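Local coordinates for BT_4661 (Bacteroides thetaiotaomicron, PDB 4AK1), which probably captures heparin and heparan sulphate at the bacterial surface as a SusE-like glycan-binding protein of the heparin utilisation locus, at residues Glu480-Pro485 with Cys509-Val514; Asp344-Glu349 with Ile420-Asn425; Lys637-Ile642 with Asn654-Lys659. One frame throughout, in Å; residues are numbered along the deposited sequence.

How the contacts relate
The three contacts follow one another along the chain in the order 2, 1, 3. Contacts 2 and 1 lie in sheets with the same strand order, first-fourth-third-second: contact 2 joins the first and last strands, contact 1 the second and third. Their centres are 31 Å apart, yet Asn423 of contact 2 touches Val525, on the strand next to 509-514. Contacts 1 and 3 have centres 23 Å apart and nearest atoms about 12 Å apart; strand 661-674 links them, touching His483 and pairing with 657-658. A sodium ion is bound by Ser473, Leu475 and Ser495, the first two just before strand 476-483 of contact 1.

Contact 1: Glu480-Pro485 with Cys509-Val514; sequences ELKHNP and CGMVMV
Glu480 to His483 run antiparallel to Met511 to Met513, with Glu480 and Met513 exchanging two backbone hydrogen bonds before a classic beta bulge sets Lys482 and His483 together opposite Met511. The extra residue makes Met511 O a shared acceptor: it takes Lys482 N at 2.9 Å and His483 N at 3.0 Å, the latter bond nearly straight at 170° and on a lone pair of the carbonyl. Met511 N returns a bond to His483 O, closing the register beyond the bulge.

On one face of the sheet, Leu481 and Val512 meet at about a right angle, Leu481 CD2 lying 3.9 Å from Val512 CG1. Lys482 uses its aliphatic part: it lies alongside Met511, pointing the same way, its CG 3.7 Å from Met511 SD, and bends along the chain bring both CG and CE against Met513 CG. The imidazole of His483 turns an edge to the backbone of the partner strand, with Cys509 O in the plane of the ring, 3.3 Å from His483 CD2. Its torsion, with CG opposite the backbone N (chi1 -166°), carries the ring there, while Asn484 CB, following a cis peptide bond, covers one ring face. ND1 is hydrogen-bonded to the hydroxyl of Tyr587, which should hold the ring in this rotation.

Strand 476-483 is the outermost strand of its four-stranded sheet, and 509-518 separates it from strand 525-535, to which Gly510, Val512 and Val514 are hydrogen-bonded. At the bulge, His483 meets Phe585 edge-to-face and reaches Ile668 of strand 661-674, tying this sheet to the next.

Contact 2: Asp344-Glu349 with Ile420-Asn425; sequences DVQAVE and ITANPN
Backbone pairing joins Asp344 and Val345 in parallel to Ile420 and Thr421: Thr421 N donates to Asp344 O at 2.9 Å, and Gln346 N makes a weak bond to Thr421 O. Two CA-H...O contacts, from Ile420 CA to Asp344 O and from Val345 CA to Thr421 O, accompany these bonds.

Where the strands end, side-chain amides take over. Gln346 OE1 receives Asn423 N at 2.9 Å on a lone pair in its carbonyl plane, while Asn423 ND2 gives a hydrogen to Gln346 O at 3.0 Å. That second bond is almost straight (169°) and lies in the amide plane of Asn423, whose CG is swung opposite its own backbone N (chi1 -175°). Gln346 reaches its partner with a chain extended beyond CG. Asn423 OD1 meanwhile accepts Asn425 N in an Asx turn, and ND2 has a second acceptor in Thr523 O.

One water donates to Thr421 OG1 at 2.7 Å and more weakly to Asp344 O, bridging the strands at their side.

Van der Waals contacts set methyls against polar groups: Val345 turns CG1 to Thr421 OG1 and CG2 to the amide of Asn423, at about a right angle to that side chain, and Val348 CG1 adds a methyl 3.7 Å from Asn423 ND2. Ile420 CG2 rests on Gln346 N.

Nearby, Ala422 N is hydrogen-bonded to Asp43 of the second subunit. Chemically, the reciprocal glutamine-asparagine pair extends the join past the last strand rung, and with three bonds on its amide Asn423 should have little freedom to flip; it fastens the type II turn from Val345 to Val348 to the segment that follows strand 410-421, where Asn423 also touches Val525 of strand 525-535.

Contact 3: Lys637-Ile642 with Asn654-Lys659; sequences KALGYI and NLWRNK
Leu655 is the first residue of its segment to meet 637-642, pressing CD1 to within 3.3 Å of Ala638 O. Leu655 CD1 also lies 4.2 Å from Leu639 CD2, giving the two leucines a loose apolar touch. Leu655 CG stands opposite the carbonyl carbon (chi1 -58°), a setting that sends the branched end toward Ala638 and Leu639. Ala638 O accepts a hydrogen bond from Asn652 ND2.

Trp656 carries the polar part of the contact. Trp656 NE1 donates to Leu639 O at 3.1 Å, with an N-H...O angle of 158°. The acceptor lies at the indole edge, close to the ring plane, whereas the donor sits 52° out of the carbonyl plane, off its lone pairs. This bond gives the buried indole nitrogen an acceptor and helps fix the ring's rotation. Alongside it, Leu639 CB packs 3.8 Å from Trp656 CZ2, the two side chains crossing at about a right angle. Trp656 is also the centre of an inverse gamma turn, with a weak bond from Arg657 N to Leu655 O.

From Arg657 the segment turns into a short strand and leaves the first segment; the arginine forms a salt bridge with Asp52 of the third subunit. The contact thus joins the loop before strand 640-642 to the approach to strand 657-658. Leu639 and Trp656 both pack on Met611 of helix 607-615, and the indole also stacks on Phe696 of strand 688-696 and touches Ile651 of strand 649-651.

Contact 1: Glu480-Pro485 with Cys509-Val514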
loop_
_atom_site.group_PDB
_atom_site.type_symbol
_atom_site.label_atom_id
_atom_site.label_comp_id
_atom_site.label_asym_id
_atom_site.label_seq_id
_atom_site.Cartn_x
_atom_site.Cartn_y
_atom_site.Cartn_z
ATOM N N GLU A 480 -14.036 49.940 19.506
ATOM C CA GLU A 480 -15.387 50.120 20.029
ATOM C C GLU A 480 -15.413 49.577 21.453
ATOM O O GLU A 480 -15.093 48.408 21.679
ATOM C CB GLU A 480 -16.403 49.381 19.154
ATOM C CG GLU A 480 -17.814 49.405 19.741
ATOM C CD GLU A 480 -18.840 48.712 18.867
ATOM O OE1 GLU A 480 -18.459 47.861 18.033
ATOM O OE2 GLU A 480 -20.045 49.014 19.034
ATOM N N LEU A 481 -15.764 50.440 22.404
ATOM C CA LEU A 481 -15.873 50.066 23.798
ATOM C C LEU A 481 -17.080 49.147 23.955
ATOM O O LEU A 481 -18.177 49.490 23.512
ATOM C CB LEU A 481 -16.027 51.323 24.666
ATOM C CG LEU A 481 -16.091 51.222 26.197
ATOM C CD1 LEU A 481 -17.461 50.737 26.667
ATOM C CD2 LEU A 481 -14.992 50.322 26.760
ATOM N N LYS A 482 -16.890 47.993 24.587
ATOM C CA LYS A 482 -18.025 47.102 24.852
ATOM C C LYS A 482 -18.429 47.129 26.329
ATOM O O LYS A 482 -19.617 47.306 26.661
ATOM C CB LYS A 482 -17.722 45.671 24.392
ATOM C CG LYS A 482 -17.504 45.514 22.897
ATOM C CD LYS A 482 -18.627 46.124 22.073
ATOM C CE LYS A 482 -19.067 45.183 20.969
ATOM N NZ LYS A 482 -20.419 44.635 21.296
ATOM N N HIS A 483 -17.441 46.994 27.214
ATOM C CA HIS A 483 -17.688 46.977 28.652
ATOM C C HIS A 483 -16.687 47.841 29.389
ATOM O O HIS A 483 -15.494 47.778 29.071
ATOM C CB HIS A 483 -17.622 45.538 29.181
ATOM C CG HIS A 483 -18.180 45.387 30.575
ATOM N ND1 HIS A 483 -19.510 45.439 30.834
ATOM C CD2 HIS A 483 -17.540 45.239 31.809
ATOM C CE1 HIS A 483 -19.714 45.306 32.164
ATOM N NE2 HIS A 483 -18.511 45.191 32.764
ATOM N N ASN A 484 -17.112 48.647 30.373
ATOM C CA ASN A 484 -18.500 48.821 30.858
ATOM C C ASN A 484 -19.092 50.073 30.217
ATOM O O ASN A 484 -18.596 51.183 30.450
ATOM C CB ASN A 484 -18.480 48.966 32.401
ATOM C CG ASN A 484 -19.868 49.077 33.038
ATOM O OD1 ASN A 484 -20.790 49.638 32.469
ATOM N ND2 ASN A 484 -19.993 48.572 34.264
ATOM N N PRO A 485 -20.165 49.910 29.409
ATOM C CA PRO A 485 -20.664 51.043 28.654
ATOM C C PRO A 485 -21.234 52.139 29.565
ATOM O O PRO A 485 -21.435 53.248 29.106
ATOM C CB PRO A 485 -21.762 50.417 27.787
ATOM C CG PRO A 485 -22.301 49.325 28.640
ATOM C CD PRO A 485 -21.092 48.757 29.338
ATOM N N CYS A 509 -13.138 44.526 35.219
ATOM C CA CYS A 509 -12.586 44.289 33.902
ATOM C C CYS A 509 -13.343 45.104 32.879
ATOM O O CYS A 509 -14.520 45.441 33.085
ATOM C CB CYS A 509 -12.692 42.802 33.526
ATOM S SG CYS A 509 -11.612 41.669 34.434
ATOM N N GLY A 510 -12.667 45.415 31.770
ATOM C CA GLY A 510 -13.289 46.044 30.614
ATOM C C GLY A 510 -12.973 45.253 29.348
ATOM O O GLY A 510 -12.130 44.358 29.364
ATOM N N MET A 511 -13.639 45.598 28.248
ATOM C CA MET A 511 -13.450 44.905 26.980
ATOM C C MET A 511 -13.756 45.855 25.840
ATOM O O MET A 511 -14.727 46.614 25.886
ATOM C CB MET A 511 -14.375 43.679 26.877
ATOM C CG MET A 511 -14.120 42.774 25.674
ATOM S SD MET A 511 -14.855 43.250 24.097
ATOM C CE MET A 511 -15.601 41.693 23.603
ATOM N N VAL A 512 -12.916 45.812 24.813
ATOM C CA VAL A 512 -13.139 46.609 23.601
ATOM C C VAL A 512 -13.080 45.664 22.414
ATOM O O VAL A 512 -12.512 44.572 22.532
ATOM C CB VAL A 512 -12.084 47.722 23.424
ATOM C CG1 VAL A 512 -12.124 48.684 24.608
ATOM C CG2 VAL A 512 -10.679 47.130 23.239
ATOM N N MET A 513 -13.663 46.064 21.283
ATOM C CA MET A 513 -13.451 45.343 20.031
ATOM C C MET A 513 -12.576 46.220 19.141
ATOM O O MET A 513 -12.914 47.382 18.884
ATOM C CB MET A 513 -14.777 45.026 19.335
ATOM C CG MET A 513 -15.656 44.026 20.083
ATOM S SD MET A 513 -14.964 42.363 20.250
ATOM C CE MET A 513 -14.962 41.787 18.559
ATOM N N VAL A 514 -11.454 45.659 18.687
ATOM C CA VAL A 514 -10.517 46.364 17.824
ATOM C C VAL A 514 -10.662 45.835 16.396
ATOM O O VAL A 514 -10.705 44.617 16.177
ATOM C CB VAL A 514 -9.055 46.171 18.278
ATOM C CG1 VAL A 514 -8.082 46.761 17.258
ATOM C CG2 VAL A 514 -8.830 46.774 19.671
#

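Contact 2: Asp344-Glu349 with Ile420-Asn425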
loop_
_atom_site.group_PDB
_atom_site.type_symbol
_atom_site.label_atom_id
_atom_site.label_comp_id
_atom_site.label_asym_id
_atom_site.label_seq_id
_atom_site.Cartn_x
_atom_site.Cartn_y
_atom_site.Cartn_z
ATOM N N ASP A 344 -13.368 37.771 -9.290
ATOM C CA ASP A 344 -13.043 38.742 -8.267
ATOM C C ASP A 344 -12.054 38.183 -7.251
ATOM O O ASP A 344 -11.630 37.048 -7.357
ATOM C CB ASP A 344 -14.302 39.239 -7.560
ATOM C CG ASP A 344 -14.278 40.739 -7.342
ATOM O OD1 ASP A 344 -13.275 41.264 -6.800
ATOM O OD2 ASP A 344 -15.258 41.403 -7.734
ATOM N N VAL A 345 -11.688 38.994 -6.267
ATOM C CA VAL A 345 -10.670 38.590 -5.297
ATOM C C VAL A 345 -11.342 38.195 -3.973
ATOM O O VAL A 345 -12.550 38.371 -3.817
ATOM C CB VAL A 345 -9.593 39.691 -5.118
ATOM C CG1 VAL A 345 -8.978 40.061 -6.478
ATOM C CG2 VAL A 345 -10.179 40.926 -4.432
ATOM N N GLN A 346 -10.571 37.643 -3.042
ATOM C CA GLN A 346 -11.119 37.128 -1.791
ATOM C C GLN A 346 -11.789 38.203 -0.938
ATOM O O GLN A 346 -11.351 39.368 -0.936
ATOM C CB GLN A 346 -10.013 36.578 -0.918
ATOM C CG GLN A 346 -9.142 35.516 -1.519
ATOM C CD GLN A 346 -7.888 35.408 -0.697
ATOM O OE1 GLN A 346 -6.936 36.188 -0.875
ATOM N NE2 GLN A 346 -7.880 34.453 0.234
ATOM N N ALA A 347 -12.827 37.786 -0.205
ATOM C CA ALA A 347 -13.421 38.571 0.893
ATOM C C ALA A 347 -14.147 39.876 0.505
ATOM O O ALA A 347 -14.445 40.718 1.368
ATOM C CB ALA A 347 -12.396 38.822 1.994
ATOM N N VAL A 348 -14.455 40.055 -0.773
ATOM C CA VAL A 348 -15.122 41.291 -1.175
ATOM C C VAL A 348 -16.604 41.048 -1.461
ATOM O O VAL A 348 -17.013 39.925 -1.723
ATOM C CB VAL A 348 -14.425 42.009 -2.359
ATOM C CG1 VAL A 348 -12.961 42.288 -2.018
ATOM C CG2 VAL A 348 -14.550 41.206 -3.646
ATOM N N GLU A 349 -17.396 42.113 -1.399
ATOM C CA GLU A 349 -18.808 42.036 -1.738
ATOM C C GLU A 349 -18.970 41.828 -3.249
ATOM O O GLU A 349 -18.294 42.470 -4.047
ATOM C CB GLU A 349 -19.499 43.323 -1.290
ATOM C CG GLU A 349 -20.969 43.421 -1.662
ATOM C CD GLU A 349 -21.581 44.728 -1.182
ATOM O OE1 GLU A 349 -21.445 45.050 0.017
ATOM O OE2 GLU A 349 -22.193 45.426 -2.001
ATOM N N ILE A 420 -12.386 33.012 -7.828
ATOM C CA ILE A 420 -11.873 33.872 -6.755
ATOM C C ILE A 420 -10.353 33.785 -6.738
ATOM O O ILE A 420 -9.793 32.687 -6.669
ATOM C CB ILE A 420 -12.411 33.457 -5.356
ATOM C CG1 ILE A 420 -13.950 33.469 -5.320
ATOM C CG2 ILE A 420 -11.797 34.324 -4.240
ATOM C CD1 ILE A 420 -14.601 34.823 -5.603
ATOM N N THR A 421 -9.688 34.932 -6.829
ATOM C CA THR A 421 -8.230 34.974 -6.773
ATOM C C THR A 421 -7.778 35.774 -5.542
ATOM O O THR A 421 -8.604 36.319 -4.804
ATOM C CB THR A 421 -7.616 35.588 -8.045
ATOM O OG1 THR A 421 -8.099 36.926 -8.206
ATOM C CG2 THR A 421 -7.934 34.753 -9.306
ATOM N N ALA A 422 -6.463 35.812 -5.310
ATOM C CA ALA A 422 -5.916 36.391 -4.077
ATOM C C ALA A 422 -6.224 37.891 -3.971
ATOM O O ALA A 422 -6.102 38.619 -4.958
ATOM C CB ALA A 422 -4.411 36.149 -4.017
ATOM N N ASN A 423 -6.671 38.331 -2.797
ATOM C CA ASN A 423 -6.788 39.766 -2.484
ATOM C C ASN A 423 -5.460 40.186 -1.863
ATOM O O ASN A 423 -5.041 39.578 -0.898
ATOM C CB ASN A 423 -7.950 39.984 -1.494
ATOM C CG ASN A 423 -8.237 41.451 -1.202
ATOM O OD1 ASN A 423 -7.361 42.303 -1.288
ATOM N ND2 ASN A 423 -9.482 41.748 -0.859
ATOM N N PRO A 424 -4.788 41.212 -2.429
ATOM C CA PRO A 424 -3.507 41.696 -1.894
ATOM C C PRO A 424 -3.613 42.255 -0.473
ATOM O O PRO A 424 -2.586 42.484 0.168
ATOM C CB PRO A 424 -3.098 42.802 -2.882
ATOM C CG PRO A 424 -4.380 43.228 -3.537
ATOM C CD PRO A 424 -5.217 41.982 -3.618
ATOM N N ASN A 425 -4.841 42.454 0.007
ATOM C CA ASN A 425 -5.098 42.960 1.370
ATOM C C ASN A 425 -5.509 41.850 2.329
ATOM O O ASN A 425 -5.705 42.091 3.515
ATOM C CB ASN A 425 -6.210 44.018 1.329
ATOM C CG ASN A 425 -5.817 45.232 0.526
ATOM O OD1 ASN A 425 -4.685 45.710 0.644
ATOM N ND2 ASN A 425 -6.734 45.735 -0.307
HETATM O O HOH W 1 -10.019 37.501 -9.955
#

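Contact 3: Lys637-Ile642 with Asn654-Lys659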
loop_
_atom_site.group_PDB
_atom_site.type_symbol
_atom_site.label_atom_id
_atom_site.label_comp_id
_atom_site.label_asym_id
_atom_site.label_seq_id
_atom_site.Cartn_x
_atom_site.Cartn_y
_atom_site.Cartn_z
ATOM N N LYS A 637 -26.352 21.251 37.705
ATOM C CA LYS A 637 -27.465 22.066 37.213
ATOM C C LYS A 637 -27.098 23.526 36.967
ATOM O O LYS A 637 -27.751 24.195 36.176
ATOM C CB LYS A 637 -28.682 21.983 38.155
ATOM C CG LYS A 637 -29.255 20.579 38.349
ATOM C CD LYS A 637 -29.569 19.926 37.013
ATOM C CE LYS A 637 -30.777 19.018 37.064
ATOM N NZ LYS A 637 -31.134 18.566 35.680
ATOM N N ALA A 638 -26.058 24.022 37.636
ATOM C CA ALA A 638 -25.644 25.415 37.456
ATOM C C ALA A 638 -25.145 25.662 36.024
ATOM O O ALA A 638 -24.621 24.741 35.370
ATOM C CB ALA A 638 -24.562 25.787 38.467
ATOM N N LEU A 639 -25.323 26.885 35.543
ATOM C CA LEU A 639 -24.679 27.320 34.297
ATOM C C LEU A 639 -23.171 27.385 34.521
ATOM O O LEU A 639 -22.380 27.115 33.611
ATOM C CB LEU A 639 -25.184 28.699 33.882
ATOM C CG LEU A 639 -26.705 28.794 33.724
ATOM C CD1 LEU A 639 -27.085 30.181 33.227
ATOM C CD2 LEU A 639 -27.232 27.702 32.786
ATOM N N GLY A 640 -22.796 27.722 35.750
ATOM C CA GLY A 640 -21.410 27.846 36.144
ATOM C C GLY A 640 -21.352 28.141 37.630
ATOM O O GLY A 640 -22.368 28.421 38.258
ATOM N N TYR A 641 -20.169 28.068 38.212
ATOM C CA TYR A 641 -20.034 28.333 39.650
ATOM C C TYR A 641 -18.561 28.373 40.003
ATOM O O TYR A 641 -17.712 27.891 39.238
ATOM C CB TYR A 641 -20.772 27.255 40.481
ATOM C CG TYR A 641 -20.151 25.877 40.316
ATOM C CD1 TYR A 641 -20.540 25.036 39.275
ATOM C CD2 TYR A 641 -19.130 25.448 41.174
ATOM C CE1 TYR A 641 -19.949 23.781 39.115
ATOM C CE2 TYR A 641 -18.531 24.200 41.017
ATOM C CZ TYR A 641 -18.939 23.385 39.975
ATOM O OH TYR A 641 -18.339 22.155 39.829
ATOM N N ILE A 642 -18.258 28.943 41.160
ATOM C CA ILE A 642 -16.903 28.997 41.665
ATOM C C ILE A 642 -16.777 27.943 42.771
ATOM O O ILE A 642 -17.639 27.859 43.646
ATOM C CB ILE A 642 -16.600 30.404 42.218
ATOM C CG1 ILE A 642 -16.769 31.457 41.093
ATOM C CG2 ILE A 642 -15.225 30.465 42.890
ATOM C CD1 ILE A 642 -16.568 32.893 41.541
ATOM N N ASN A 654 -22.266 22.124 27.573
ATOM C CA ASN A 654 -23.387 22.199 26.627
ATOM C C ASN A 654 -24.543 23.145 26.965
ATOM O O ASN A 654 -25.547 23.137 26.262
ATOM C CB ASN A 654 -23.934 20.805 26.290
ATOM C CG ASN A 654 -22.850 19.861 25.815
ATOM O OD1 ASN A 654 -22.377 19.018 26.575
ATOM N ND2 ASN A 654 -22.448 20.003 24.557
ATOM N N LEU A 655 -24.411 23.932 28.027
ATOM C CA LEU A 655 -25.523 24.798 28.485
ATOM C C LEU A 655 -25.520 26.185 27.849
ATOM O O LEU A 655 -26.581 26.766 27.593
ATOM C CB LEU A 655 -25.519 24.919 30.025
ATOM C CG LEU A 655 -25.635 23.599 30.796
ATOM C CD1 LEU A 655 -25.613 23.842 32.307
ATOM C CD2 LEU A 655 -26.889 22.843 30.353
ATOM N N TRP A 656 -24.329 26.718 27.597
ATOM C CA TRP A 656 -24.228 28.059 27.021
ATOM C C TRP A 656 -24.506 28.061 25.527
ATOM O O TRP A 656 -23.598 27.977 24.699
ATOM C CB TRP A 656 -22.897 28.689 27.388
ATOM C CG TRP A 656 -22.860 29.045 28.855
ATOM C CD1 TRP A 656 -22.518 28.220 29.917
ATOM C CD2 TRP A 656 -23.211 30.333 29.462
ATOM N NE1 TRP A 656 -22.606 28.901 31.111
ATOM C CE2 TRP A 656 -23.031 30.166 30.907
ATOM C CE3 TRP A 656 -23.651 31.564 28.969
ATOM C CZ2 TRP A 656 -23.269 31.202 31.802
ATOM C CZ3 TRP A 656 -23.889 32.599 29.882
ATOM C CH2 TRP A 656 -23.691 32.426 31.262
ATOM N N ARG A 657 -25.790 28.156 25.204
ATOM C CA ARG A 657 -26.317 28.042 23.851
ATOM C C ARG A 657 -27.800 28.394 23.850
ATOM O O ARG A 657 -28.445 28.430 24.899
ATOM C CB ARG A 657 -26.157 26.602 23.321
ATOM C CG ARG A 657 -26.841 25.518 24.158
ATOM C CD ARG A 657 -26.821 24.147 23.451
ATOM N NE ARG A 657 -27.735 24.049 22.310
ATOM C CZ ARG A 657 -27.378 24.185 21.025
ATOM N NH1 ARG A 657 -26.105 24.458 20.694
ATOM N NH2 ARG A 657 -28.296 24.067 20.059
ATOM N N ASN A 658 -28.353 28.615 22.666
ATOM C CA ASN A 658 -29.807 28.496 22.513
ATOM C C ASN A 658 -30.129 27.688 21.254
ATOM O O ASN A 658 -29.233 27.054 20.676
ATOM C CB ASN A 658 -30.500 29.874 22.550
ATOM C CG ASN A 658 -30.287 30.688 21.277
ATOM O OD1 ASN A 658 -29.549 30.289 20.372
ATOM N ND2 ASN A 658 -30.947 31.843 21.205
ATOM N N LYS A 659 -31.381 27.724 20.811
ATOM C CA LYS A 659 -31.795 26.960 19.628
ATOM C C LYS A 659 -30.980 27.290 18.377
ATOM O O LYS A 659 -30.898 26.469 17.461
ATOM C CB LYS A 659 -33.297 27.149 19.342
ATOM C CG LYS A 659 -33.661 28.471 18.652
#